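Local coordinates for putative TRAP PERIPLASMIC SOLUTE BINDING PROTEIN (Haemophilus influenzae, PDB 4PBQ), which binds L-gulonate and probably delivers it, as a periplasmic solute-binding protein, to a TRAP transporter for uptake, at residues 24-29 and 58-63; 49-54 and 255-260; 147-152 and 227-232; 163-168 and 182-187. One frame throughout, in Å; residues are numbered along the deposited sequence. Where two conformers were deposited one is given.

The four contacts fall into two groups at opposite sides of the chain's centre. Interactions 1 and 2 adjoin, with centres 12 Å apart: E52, on the helix of 49-54, accepts the backbone N-H of I61, and I51 packs on Y59. Interactions 3 and 4, with centres 13 Å apart, meet where I149 and S151 touch L166 and L164. Both of these reach L-gulonate, R147 from interaction 3 and R167 from interaction 4, the two arginines converging on its carboxylate. Interaction 1 shares its sheet with interaction 3 although their centres lie 34 Å apart; the side chain of L29 stays about 14 Å from the ligand.

Interaction 1 (24-29 and 58-63); sequences KTIIKL and KYEIRL
Strands 25-30 and 59-64 are the two parallel strands of a beta-alpha-beta unit whose crossover is helix 38-54. They run in exact register, T25 beside Y59 through L29 beside L63, and the backbone ladder is regular: T25 N donates to K58 O, E60 N to T25 O, I27 N to E60 O, R62 N to I27 O, and L29 N to R62 O, the bonds spanning 2.8 to 2.9 Å. On the buried face T25, I27 and L29 meet Y59, I61 and L63. CD2 of the Y59 ring lies 3.6 Å from T25 CB, and I27 CD1 comes obliquely to the same atom at 4.1 Å. I61 lies alongside I27; the turn at chi2 (-60°) brings its CD1 to 3.9 Å from I27 CB, while I61 CG2 lies 3.8 Å from L29 CD1. The Y59 hydroxyl bonds to D250, and F254 of helix 248-281 packs on I27 and I61 and sets its ring edge-to-face with Y59. The other face is more open: in one of two conformers I26 CG2 lies 3.7 Å from R62 CD, and E60 OE1 makes a long ionic contact with R62 well out of the guanidinium plane. K28 NZ is bound by T83 O and forms a salt bridge with E85. Parallel strands in register, joined by a helix across one face, are characteristic of the alpha/beta domains of periplasmic solute-binding proteins.

Interaction 2 (49-54 and 255-260); sequences KTIENE and EKAAKL
From its CB outward, T50 faces A257 of the neighbouring helix: T50 CB lies 3.7 Å from A257 CB, and the methyl CG2 comes slightly closer, 3.6 Å from the same atom. With OG1 anti to the carbonyl carbon (chi1 -64°), CG2 falls anti to the backbone N and lies against the alanine, and OG1 is left on the side of L260, whose CD2 branch approaches it obliquely at 3.8 Å. That hydroxyl is hydrogen-bonded to the carbonyl oxygen of Y46, one turn earlier in its own helix, so it is satisfied there although L260 CD2 lies against it. A second side chain closes on A257 from the same helix, I51 through CG1, 3.8 Å from the alanine CB. A257 CB touches both T50 and I51, and its small size goes with the close backbones, the CA atoms of T50 and A257 being 5.6 Å apart. The two segments belong to helix 38-54, the crossover of the first beta-alpha-beta unit, and the long helix 248-281; 49-54 and 255-260 run roughly antiparallel, at 152°, with axes 8.9 Å apart at closest approach. I51 also reaches F254, and Y59 and I61 in strand 59-64. Farther along, K256, fully extended, brings NZ to E54 OE1 in a 3.0 Å salt bridge, meeting that oxygen on its syn side about 20° out of the carboxylate plane; the two chains cross at about a right angle.

Interaction 3 (147-152 and 227-232); sequences RVISSN and SNHIFS. With 2UF (L-gulonate), chain D.
R147 NH1 is shared by two acceptors, donating to S232 OG at 2.8 Å and to O5 of the bound L-gulonate at 2.9 Å. The contact joins the end of the long strand 136-151 to the segment that leads into strand 231-239, its antiparallel partner in the mixed sheet, and it builds part of the ligand pocket of this TRAP solute-binding protein. Both acceptors lie at the edge of the guanidinium near its plane, S232 OG about 15° out of it. R147 NH2 adds the carboxylate oxygen O6B of the ligand at 3.0 Å, together with a weak bond to O5, and NE pairs with E206, so the group's rotation is fixed. A bend at chi3 (79°) carries the guanidinium from the backbone to the sugar acid, and R147 CD rests alongside I230 CG2 at 3.7 Å. S232 OG is itself hydrogen-bonded to E104, another pocket residue, and thus links two ligand-binding side chains. The backbone completes the junction: R147 N donates to I230 O at 2.8 Å. H229 lies against the R147 backbone, its NE2 3.7 Å from R147 CB and hydrogen-bonded to E206, the same carboxylate that holds R147, and its ring stacked on W177. H229 ND1 and S227 OG are hydrogen-bonded 2.8 Å apart, the serine oxygen lying in the imidazole plane at its edge, with I149 CG1 3.5 Å from that OG.

Interaction 4 (163-168 and 182-187); sequences GLRLRV and NINPQS. With 2UF (L-gulonate), chain D.
Backbone hydrogen bonds knit G163-V168 to N182-S187: N184 N donates to L164 O, L166 N to N184 O, Q186 N to L166 O, and V168 N to Q186 O, with lengths from 2.9 to 3.1 Å. CA-H...O contacts accompany them, among them P185 CA on L166 O at 3.3 Å. P185 has no N-H, but the ladder uses the donors of N184 and Q186, so the proline does not interrupt it. Apolar contacts line the buried face. I183 CG2 lies 3.7 Å from L166 CB, its CG1 lies beside L164 CD2, and V168 CG2 rests against P185 CB at 4.0 Å. The two strands form a small parallel sheet, and helix 172-180 joins them as a beta-alpha-beta unit, V175 of that helix packing on both V168 and P185. N182, leaving the helix in a Schellman motif at positive phi, starts the return. Its carbonyl O accepts from a water that also takes the N-H of G163 and donates to N184 OD1, bridging the two segments where they begin, before the strands. R167, on the face opposite V168, makes the charged contact with L-gulonate, a nearly straight two-pronged grip on the carboxylate, NH1 to O6B at 2.8 Å and NH2 to O6A at 2.9 Å, with O6A in the guanidinium plane. Its CG is anti to the backbone N (chi1 176°), and a bend at chi2 (-93°) precedes the straight run to the carboxylate. Its NE is held by the carbonyl of M188, which fixes the tilt of the group.

Interaction 1 (24-29 and 58-63)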
# COMPACT_ATOMS: atom_id res chain seq x y z
N LYS A 24 21.17 -12.84 -21.37
CA LYS A 24 19.82 -12.26 -21.20
C LYS A 24 19.31 -12.42 -19.78
O LYS A 24 19.23 -13.54 -19.27
CB LYS A 24 18.84 -12.94 -22.16
CG LYS A 24 17.52 -12.23 -22.36
CD LYS A 24 16.57 -13.11 -23.18
CE LYS A 24 15.65 -12.31 -24.10
NZ LYS A 24 14.75 -13.22 -24.88
N THR A 25 18.92 -11.31 -19.15
CA THR A 25 18.56 -11.33 -17.72
C THR A 25 17.04 -11.29 -17.55
O THR A 25 16.37 -10.40 -18.08
CB THR A 25 19.22 -10.13 -16.99
OG1 THR A 25 20.65 -10.25 -17.05
CG2 THR A 25 18.79 -10.09 -15.54
N ILE A 26 16.52 -12.27 -16.83
CA ILE A 26 15.10 -12.38 -16.62
C ILE A 26 14.79 -11.92 -15.21
O ILE A 26 15.26 -12.53 -14.24
CB ILE A 26 14.59 -13.80 -16.81
CG1 ILE A 26 14.85 -14.24 -18.25
CG2 ILE A 26 13.13 -13.88 -16.51
CD1 ILE A 26 14.66 -15.70 -18.46
N ILE A 27 14.03 -10.84 -15.12
CA ILE A 27 13.63 -10.25 -13.85
C ILE A 27 12.14 -10.53 -13.59
O ILE A 27 11.27 -10.00 -14.27
CB ILE A 27 13.92 -8.76 -13.89
CG1 ILE A 27 15.44 -8.56 -13.89
CG2 ILE A 27 13.30 -8.05 -12.72
CD1 ILE A 27 15.85 -7.15 -14.10
N LYS A 28 11.85 -11.39 -12.60
CA LYS A 28 10.48 -11.70 -12.27
C LYS A 28 10.02 -10.59 -11.34
O LYS A 28 10.77 -10.20 -10.44
CB LYS A 28 10.35 -13.04 -11.53
CG LYS A 28 10.86 -14.25 -12.30
CD LYS A 28 10.54 -15.56 -11.56
CE LYS A 28 11.13 -15.63 -10.16
NZ LYS A 28 12.61 -15.57 -10.17
N LEU A 29 8.83 -10.08 -11.59
CA LEU A 29 8.27 -8.96 -10.81
C LEU A 29 6.91 -9.36 -10.26
O LEU A 29 5.92 -9.53 -11.00
CB LEU A 29 8.15 -7.72 -11.69
CG LEU A 29 7.87 -6.41 -10.94
CD1 LEU A 29 8.20 -5.27 -11.88
CD2 LEU A 29 6.45 -6.31 -10.43
N LYS A 58 17.98 -6.80 -23.43
CA LYS A 58 18.97 -7.45 -22.56
C LYS A 58 18.34 -7.87 -21.23
O LYS A 58 18.85 -8.76 -20.53
CB LYS A 58 20.09 -6.46 -22.27
CG LYS A 58 21.16 -6.95 -21.32
CD LYS A 58 22.28 -5.92 -21.20
CE LYS A 58 23.36 -6.35 -20.22
NZ LYS A 58 24.49 -5.37 -20.21
N TYR A 59 17.26 -7.18 -20.87
CA TYR A 59 16.48 -7.51 -19.67
C TYR A 59 15.05 -7.79 -20.08
O TYR A 59 14.50 -7.12 -20.95
CB TYR A 59 16.49 -6.36 -18.63
CG TYR A 59 17.88 -5.98 -18.25
CD1 TYR A 59 18.58 -5.07 -19.01
CD2 TYR A 59 18.51 -6.56 -17.16
CE1 TYR A 59 19.87 -4.72 -18.72
CE2 TYR A 59 19.82 -6.22 -16.85
CZ TYR A 59 20.49 -5.29 -17.64
OH TYR A 59 21.80 -4.95 -17.34
N GLU A 60 14.45 -8.77 -19.43
CA GLU A 60 13.02 -9.04 -19.59
C GLU A 60 12.38 -8.89 -18.24
O GLU A 60 12.87 -9.47 -17.28
CB GLU A 60 12.81 -10.46 -20.10
CG GLU A 60 11.36 -10.85 -20.19
CD GLU A 60 11.14 -12.17 -20.89
OE1 GLU A 60 11.03 -13.21 -20.21
OE2 GLU A 60 11.06 -12.16 -22.14
N ILE A 61 11.32 -8.08 -18.16
CA ILE A 61 10.62 -7.85 -16.90
C ILE A 61 9.32 -8.66 -16.96
O ILE A 61 8.36 -8.25 -17.62
CB ILE A 61 10.29 -6.37 -16.69
CG1 ILE A 61 11.52 -5.47 -16.93
CG2 ILE A 61 9.70 -6.17 -15.29
CD1 ILE A 61 12.74 -5.73 -16.04
N ARG A 62 9.32 -9.84 -16.33
CA ARG A 62 8.16 -10.74 -16.40
C ARG A 62 7.21 -10.42 -15.23
O ARG A 62 7.60 -10.54 -14.09
CB ARG A 62 8.59 -12.21 -16.34
CG ARG A 62 9.52 -12.61 -17.48
CD ARG A 62 9.61 -14.12 -17.61
NE ARG A 62 8.39 -14.68 -18.19
CZ ARG A 62 8.02 -15.96 -18.07
NH1 ARG A 62 6.90 -16.39 -18.64
NH2 ARG A 62 8.79 -16.81 -17.40
N LEU A 63 5.97 -10.04 -15.53
CA LEU A 63 5.03 -9.60 -14.51
C LEU A 63 4.21 -10.76 -13.93
O LEU A 63 3.74 -11.66 -14.66
CB LEU A 63 4.07 -8.54 -15.07
CG LEU A 63 4.78 -7.35 -15.71
CD1 LEU A 63 3.76 -6.31 -16.15
CD2 LEU A 63 5.81 -6.69 -14.76

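Interaction 2 (49-54 and 255-260)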
# COMPACT_ATOMS: atom_id res chain seq x y z
N LYS A 49 7.94 -2.02 -20.84
CA LYS A 49 8.25 -1.62 -22.20
C LYS A 49 9.50 -0.76 -22.30
O LYS A 49 10.31 -0.94 -23.20
CB LYS A 49 7.07 -0.92 -22.86
CG LYS A 49 6.07 -1.86 -23.44
CD LYS A 49 5.00 -1.13 -24.25
CE LYS A 49 3.88 -2.09 -24.63
NZ LYS A 49 2.80 -1.45 -25.40
N THR A 50 9.64 0.23 -21.43
CA THR A 50 10.81 1.10 -21.50
C THR A 50 12.09 0.29 -21.37
O THR A 50 13.02 0.43 -22.17
CB THR A 50 10.78 2.20 -20.41
OG1 THR A 50 9.66 3.05 -20.64
CG2 THR A 50 12.08 3.02 -20.42
N ILE A 51 12.15 -0.55 -20.35
CA ILE A 51 13.36 -1.31 -20.11
C ILE A 51 13.65 -2.27 -21.27
O ILE A 51 14.78 -2.32 -21.78
CB ILE A 51 13.27 -2.07 -18.78
CG1 ILE A 51 13.44 -1.08 -17.62
CG2 ILE A 51 14.35 -3.14 -18.68
CD1 ILE A 51 13.00 -1.63 -16.25
N GLU A 52 12.64 -3.02 -21.70
CA GLU A 52 12.90 -4.07 -22.70
C GLU A 52 13.30 -3.42 -24.03
O GLU A 52 14.23 -3.89 -24.71
CB GLU A 52 11.66 -4.96 -22.83
CG GLU A 52 11.39 -5.78 -21.56
CD GLU A 52 10.22 -6.76 -21.67
OE1 GLU A 52 9.47 -6.74 -22.67
OE2 GLU A 52 10.05 -7.55 -20.72
N ASN A 53 12.64 -2.34 -24.40
CA ASN A 53 13.01 -1.66 -25.65
C ASN A 53 14.35 -0.94 -25.60
O ASN A 53 15.17 -1.05 -26.51
CB ASN A 53 11.93 -0.67 -26.07
CG ASN A 53 10.70 -1.35 -26.62
OD1 ASN A 53 10.80 -2.32 -27.37
ND2 ASN A 53 9.53 -0.83 -26.27
N GLU A 54 14.58 -0.16 -24.56
CA GLU A 54 15.74 0.70 -24.51
C GLU A 54 17.03 0.01 -24.05
O GLU A 54 18.10 0.61 -24.07
CB GLU A 54 15.41 1.95 -23.68
CG GLU A 54 14.24 2.71 -24.30
CD GLU A 54 13.88 4.02 -23.63
OE1 GLU A 54 14.74 4.60 -22.94
OE2 GLU A 54 12.72 4.48 -23.82
N GLU A 255 15.99 3.45 -14.02
CA GLU A 255 15.52 4.62 -13.26
C GLU A 255 14.59 5.51 -14.10
O GLU A 255 13.60 6.04 -13.58
CB GLU A 255 16.70 5.41 -12.72
CG GLU A 255 17.43 4.65 -11.61
CD GLU A 255 18.91 5.04 -11.45
OE1 GLU A 255 19.44 5.85 -12.24
OE2 GLU A 255 19.56 4.50 -10.54
N LYS A 256 14.91 5.68 -15.38
CA LYS A 256 14.03 6.40 -16.32
C LYS A 256 12.67 5.72 -16.37
O LYS A 256 11.62 6.35 -16.33
CB LYS A 256 14.67 6.40 -17.72
CG LYS A 256 13.80 7.05 -18.82
CD LYS A 256 14.46 6.93 -20.23
CE LYS A 256 13.61 7.55 -21.32
NZ LYS A 256 14.30 7.57 -22.64
N ALA A 257 12.69 4.40 -16.48
CA ALA A 257 11.46 3.63 -16.56
C ALA A 257 10.65 3.76 -15.25
O ALA A 257 9.42 3.83 -15.26
CB ALA A 257 11.77 2.20 -16.89
N ALA A 258 11.35 3.77 -14.13
CA ALA A 258 10.67 3.85 -12.83
C ALA A 258 10.04 5.22 -12.65
O ALA A 258 8.94 5.33 -12.12
CB ALA A 258 11.65 3.57 -11.69
N LYS A 259 10.74 6.26 -13.09
CA LYS A 259 10.22 7.64 -13.00
C LYS A 259 8.97 7.81 -13.86
O LYS A 259 7.97 8.38 -13.39
CB LYS A 259 11.29 8.63 -13.42
CG LYS A 259 10.83 10.10 -13.43
CD LYS A 259 11.99 11.04 -13.79
CE LYS A 259 11.58 12.50 -13.68
NZ LYS A 259 10.38 12.81 -14.52
N LEU A 260 9.01 7.32 -15.11
CA LEU A 260 7.84 7.31 -15.99
C LEU A 260 6.71 6.47 -15.39
O LEU A 260 5.55 6.92 -15.35
CB LEU A 260 8.21 6.77 -17.38
CG LEU A 260 7.14 6.84 -18.47
CD1 LEU A 260 6.72 8.28 -18.78
CD2 LEU A 260 7.63 6.13 -19.76

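Interaction 3 (147-152 and 227-232)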
# COMPACT_ATOMS: atom_id res chain seq x y z
N ARG A 147 -7.09 4.05 2.67
CA ARG A 147 -7.84 2.86 3.03
C ARG A 147 -9.22 3.20 3.60
O ARG A 147 -9.39 4.15 4.36
CB ARG A 147 -7.03 2.04 4.05
CG ARG A 147 -5.66 1.63 3.51
CD ARG A 147 -4.83 0.95 4.50
NE ARG A 147 -5.14 -0.47 4.72
CZ ARG A 147 -4.59 -1.47 4.05
NH1 ARG A 147 -3.68 -1.23 3.11
NH2 ARG A 147 -4.91 -2.71 4.35
N VAL A 148 -10.20 2.40 3.18
CA VAL A 148 -11.59 2.53 3.65
C VAL A 148 -12.00 1.20 4.30
O VAL A 148 -11.37 0.16 4.08
CB VAL A 148 -12.56 2.97 2.54
CG1 VAL A 148 -12.11 4.29 1.96
CG2 VAL A 148 -12.68 1.92 1.44
N ILE A 149 -13.03 1.24 5.13
CA ILE A 149 -13.52 0.04 5.81
C ILE A 149 -14.70 -0.58 5.08
O ILE A 149 -15.70 0.08 4.83
CB ILE A 149 -13.95 0.38 7.25
CG1 ILE A 149 -12.76 0.94 8.04
CG2 ILE A 149 -14.52 -0.87 7.93
CD1 ILE A 149 -13.15 1.53 9.39
N SER A 150 -14.57 -1.85 4.70
CA SER A 150 -15.70 -2.58 4.18
C SER A 150 -16.27 -3.45 5.30
O SER A 150 -15.53 -3.91 6.17
CB SER A 150 -15.31 -3.42 2.97
OG SER A 150 -14.44 -4.48 3.28
N SER A 151 -17.57 -3.69 5.28
CA SER A 151 -18.21 -4.26 6.44
C SER A 151 -19.59 -4.81 6.14
O SER A 151 -20.35 -4.21 5.37
CB SER A 151 -18.35 -3.16 7.51
OG SER A 151 -18.99 -3.68 8.65
N ASN A 152 -19.95 -5.91 6.79
CA ASN A 152 -21.31 -6.44 6.74
C ASN A 152 -22.23 -5.59 7.60
O ASN A 152 -23.44 -5.68 7.48
CB ASN A 152 -21.37 -7.86 7.28
CG ASN A 152 -20.62 -8.85 6.42
OD1 ASN A 152 -20.51 -8.69 5.21
ND2 ASN A 152 -20.11 -9.89 7.05
N SER A 227 -13.51 6.05 5.65
CA SER A 227 -12.67 6.51 6.75
C SER A 227 -11.39 7.20 6.29
O SER A 227 -10.98 8.20 6.87
CB SER A 227 -12.36 5.34 7.67
OG SER A 227 -11.88 4.20 6.96
N ASN A 228 -10.76 6.67 5.25
CA ASN A 228 -9.48 7.18 4.77
C ASN A 228 -8.50 7.35 5.93
O ASN A 228 -7.82 8.37 6.04
CB ASN A 228 -9.66 8.49 3.99
CG ASN A 228 -10.48 8.31 2.73
OD1 ASN A 228 -10.54 7.21 2.20
ND2 ASN A 228 -11.08 9.38 2.23
N HIS A 229 -8.46 6.34 6.80
CA HIS A 229 -7.66 6.41 8.01
C HIS A 229 -6.14 6.35 7.80
O HIS A 229 -5.38 6.89 8.59
CB HIS A 229 -8.11 5.32 8.99
CG HIS A 229 -8.20 3.95 8.38
ND1 HIS A 229 -9.27 3.54 7.63
CD2 HIS A 229 -7.33 2.91 8.41
CE1 HIS A 229 -9.07 2.29 7.21
NE2 HIS A 229 -7.90 1.88 7.69
N ILE A 230 -5.72 5.66 6.74
CA ILE A 230 -4.32 5.33 6.48
C ILE A 230 -4.11 5.40 4.96
O ILE A 230 -5.02 5.02 4.20
CB ILE A 230 -3.96 3.93 7.02
CG1 ILE A 230 -3.82 3.96 8.55
CG2 ILE A 230 -2.69 3.35 6.33
CD1 ILE A 230 -3.58 2.59 9.21
N PHE A 231 -2.96 5.92 4.53
CA PHE A 231 -2.62 5.96 3.10
C PHE A 231 -1.61 4.86 2.82
O PHE A 231 -0.57 4.80 3.46
CB PHE A 231 -2.00 7.30 2.68
CG PHE A 231 -1.69 7.34 1.19
CD1 PHE A 231 -2.66 7.73 0.27
CD2 PHE A 231 -0.47 6.91 0.72
CE1 PHE A 231 -2.37 7.72 -1.11
CE2 PHE A 231 -0.18 6.91 -0.66
CZ PHE A 231 -1.14 7.30 -1.56
N SER A 232 -1.88 4.02 1.83
CA SER A 232 -0.99 2.92 1.48
C SER A 232 -0.26 3.16 0.15
O SER A 232 -0.88 3.15 -0.91
CB SER A 232 -1.81 1.64 1.38
OG SER A 232 -2.10 1.09 2.65
O6A 2UF D . -2.97 -7.05 2.58
C6 2UF D . -3.28 -5.86 2.67
O6B 2UF D . -4.33 -5.42 3.16
C5 2UF D . -2.28 -4.84 2.08
O5 2UF D . -3.00 -3.70 1.67
C4 2UF D . -1.22 -4.43 3.13
O4 2UF D . -0.40 -5.57 3.45
C3 2UF D . -0.36 -3.28 2.58
O3 2UF D . 0.16 -3.55 1.23
C2 2UF D . 0.83 -2.97 3.50
O2 2UF D . 1.30 -1.71 3.08
C1 2UF D . 0.39 -2.82 4.99
O1 2UF D . 1.53 -2.38 5.74

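Interaction 4 (163-168 and 182-187)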
# COMPACT_ATOMS: atom_id res chain seq x y z
N GLY A 163 -17.54 -4.36 19.17
CA GLY A 163 -18.02 -5.65 18.71
C GLY A 163 -17.59 -5.98 17.28
O GLY A 163 -17.71 -7.11 16.84
N LEU A 164 -17.11 -4.98 16.55
CA LEU A 164 -16.71 -5.18 15.15
C LEU A 164 -15.46 -6.04 15.06
O LEU A 164 -14.48 -5.77 15.75
CB LEU A 164 -16.46 -3.84 14.47
CG LEU A 164 -16.19 -3.95 12.97
CD1 LEU A 164 -17.42 -4.44 12.20
CD2 LEU A 164 -15.70 -2.61 12.44
N ARG A 165 -15.49 -7.06 14.21
CA ARG A 165 -14.33 -7.92 13.96
C ARG A 165 -13.79 -7.62 12.58
O ARG A 165 -14.47 -7.83 11.58
CB ARG A 165 -14.73 -9.39 14.09
CG ARG A 165 -15.27 -9.77 15.48
CD ARG A 165 -16.05 -11.07 15.48
NE ARG A 165 -17.08 -11.08 14.45
CZ ARG A 165 -17.57 -12.18 13.89
NH1 ARG A 165 -17.16 -13.38 14.30
NH2 ARG A 165 -18.47 -12.09 12.94
N LEU A 166 -12.57 -7.10 12.53
CA LEU A 166 -12.02 -6.66 11.26
C LEU A 166 -10.73 -7.39 10.98
O LEU A 166 -9.83 -7.42 11.83
CB LEU A 166 -11.76 -5.16 11.32
CG LEU A 166 -12.05 -4.31 10.09
CD1 LEU A 166 -13.54 -4.39 9.71
CD2 LEU A 166 -11.63 -2.86 10.31
N ARG A 167 -10.61 -7.97 9.79
CA ARG A 167 -9.30 -8.42 9.36
C ARG A 167 -8.39 -7.21 9.21
O ARG A 167 -8.82 -6.18 8.69
CB ARG A 167 -9.36 -9.16 8.03
CG ARG A 167 -8.02 -9.56 7.47
CD ARG A 167 -7.46 -8.54 6.52
NE ARG A 167 -6.18 -8.94 5.95
CZ ARG A 167 -5.49 -8.18 5.12
NH1 ARG A 167 -5.96 -6.98 4.76
NH2 ARG A 167 -4.33 -8.61 4.65
N VAL A 168 -7.15 -7.35 9.64
CA VAL A 168 -6.11 -6.37 9.34
C VAL A 168 -4.90 -7.06 8.68
O VAL A 168 -4.75 -8.28 8.75
CB VAL A 168 -5.66 -5.57 10.60
CG1 VAL A 168 -6.83 -4.74 11.15
CG2 VAL A 168 -5.10 -6.52 11.66
N ASN A 182 -11.37 0.73 19.13
CA ASN A 182 -12.19 -0.22 19.88
C ASN A 182 -12.75 -1.33 18.97
O ASN A 182 -13.81 -1.90 19.24
CB ASN A 182 -13.32 0.49 20.64
CG ASN A 182 -13.77 -0.28 21.86
OD1 ASN A 182 -13.06 -1.17 22.33
ND2 ASN A 182 -14.95 0.05 22.38
N ILE A 183 -12.04 -1.57 17.86
CA ILE A 183 -12.32 -2.69 16.96
C ILE A 183 -11.54 -3.92 17.40
O ILE A 183 -10.44 -3.78 17.93
CB ILE A 183 -11.90 -2.31 15.52
CG1 ILE A 183 -12.77 -1.17 14.97
CG2 ILE A 183 -11.98 -3.54 14.59
CD1 ILE A 183 -12.23 -0.56 13.67
N ASN A 184 -12.10 -5.12 17.19
CA ASN A 184 -11.38 -6.39 17.43
C ASN A 184 -10.67 -6.85 16.15
O ASN A 184 -11.33 -7.35 15.25
CB ASN A 184 -12.35 -7.49 17.87
CG ASN A 184 -13.14 -7.12 19.13
OD1 ASN A 184 -12.62 -6.47 20.03
ND2 ASN A 184 -14.41 -7.53 19.18
N PRO A 185 -9.36 -6.66 16.06
CA PRO A 185 -8.63 -7.04 14.84
C PRO A 185 -8.27 -8.50 14.82
O PRO A 185 -8.09 -9.12 15.86
CB PRO A 185 -7.36 -6.21 14.95
CG PRO A 185 -7.09 -6.20 16.44
CD PRO A 185 -8.45 -6.07 17.06
N GLN A 186 -8.13 -9.06 13.62
CA GLN A 186 -7.50 -10.35 13.44
C GLN A 186 -6.58 -10.23 12.24
O GLN A 186 -7.02 -10.06 11.10
CB GLN A 186 -8.49 -11.50 13.22
CG GLN A 186 -7.67 -12.84 13.09
CD GLN A 186 -8.48 -14.15 13.27
OE1 GLN A 186 -9.62 -14.14 13.75
NE2 GLN A 186 -7.88 -15.26 12.86
N SER A 187 -5.29 -10.26 12.49
CA SER A 187 -4.30 -10.12 11.42
C SER A 187 -4.23 -11.40 10.61
O SER A 187 -4.13 -12.47 11.17
CB SER A 187 -2.92 -9.80 12.03
OG SER A 187 -1.90 -9.75 11.05
O6A 2UF D . -2.97 -7.05 2.58
C6 2UF D . -3.28 -5.86 2.67
O6B 2UF D . -4.33 -5.42 3.16
C5 2UF D . -2.28 -4.84 2.08
O5 2UF D . -3.00 -3.70 1.67
C4 2UF D . -1.22 -4.43 3.13
O4 2UF D . -0.40 -5.57 3.45
C3 2UF D . -0.36 -3.28 2.58
O3 2UF D . 0.16 -3.55 1.23
C2 2UF D . 0.83 -2.97 3.50
O2 2UF D . 1.30 -1.71 3.08
C1 2UF D . 0.39 -2.82 4.99
O1 2UF D . 1.53 -2.38 5.74
O HOH W 1 -14.89 -4.15 20.29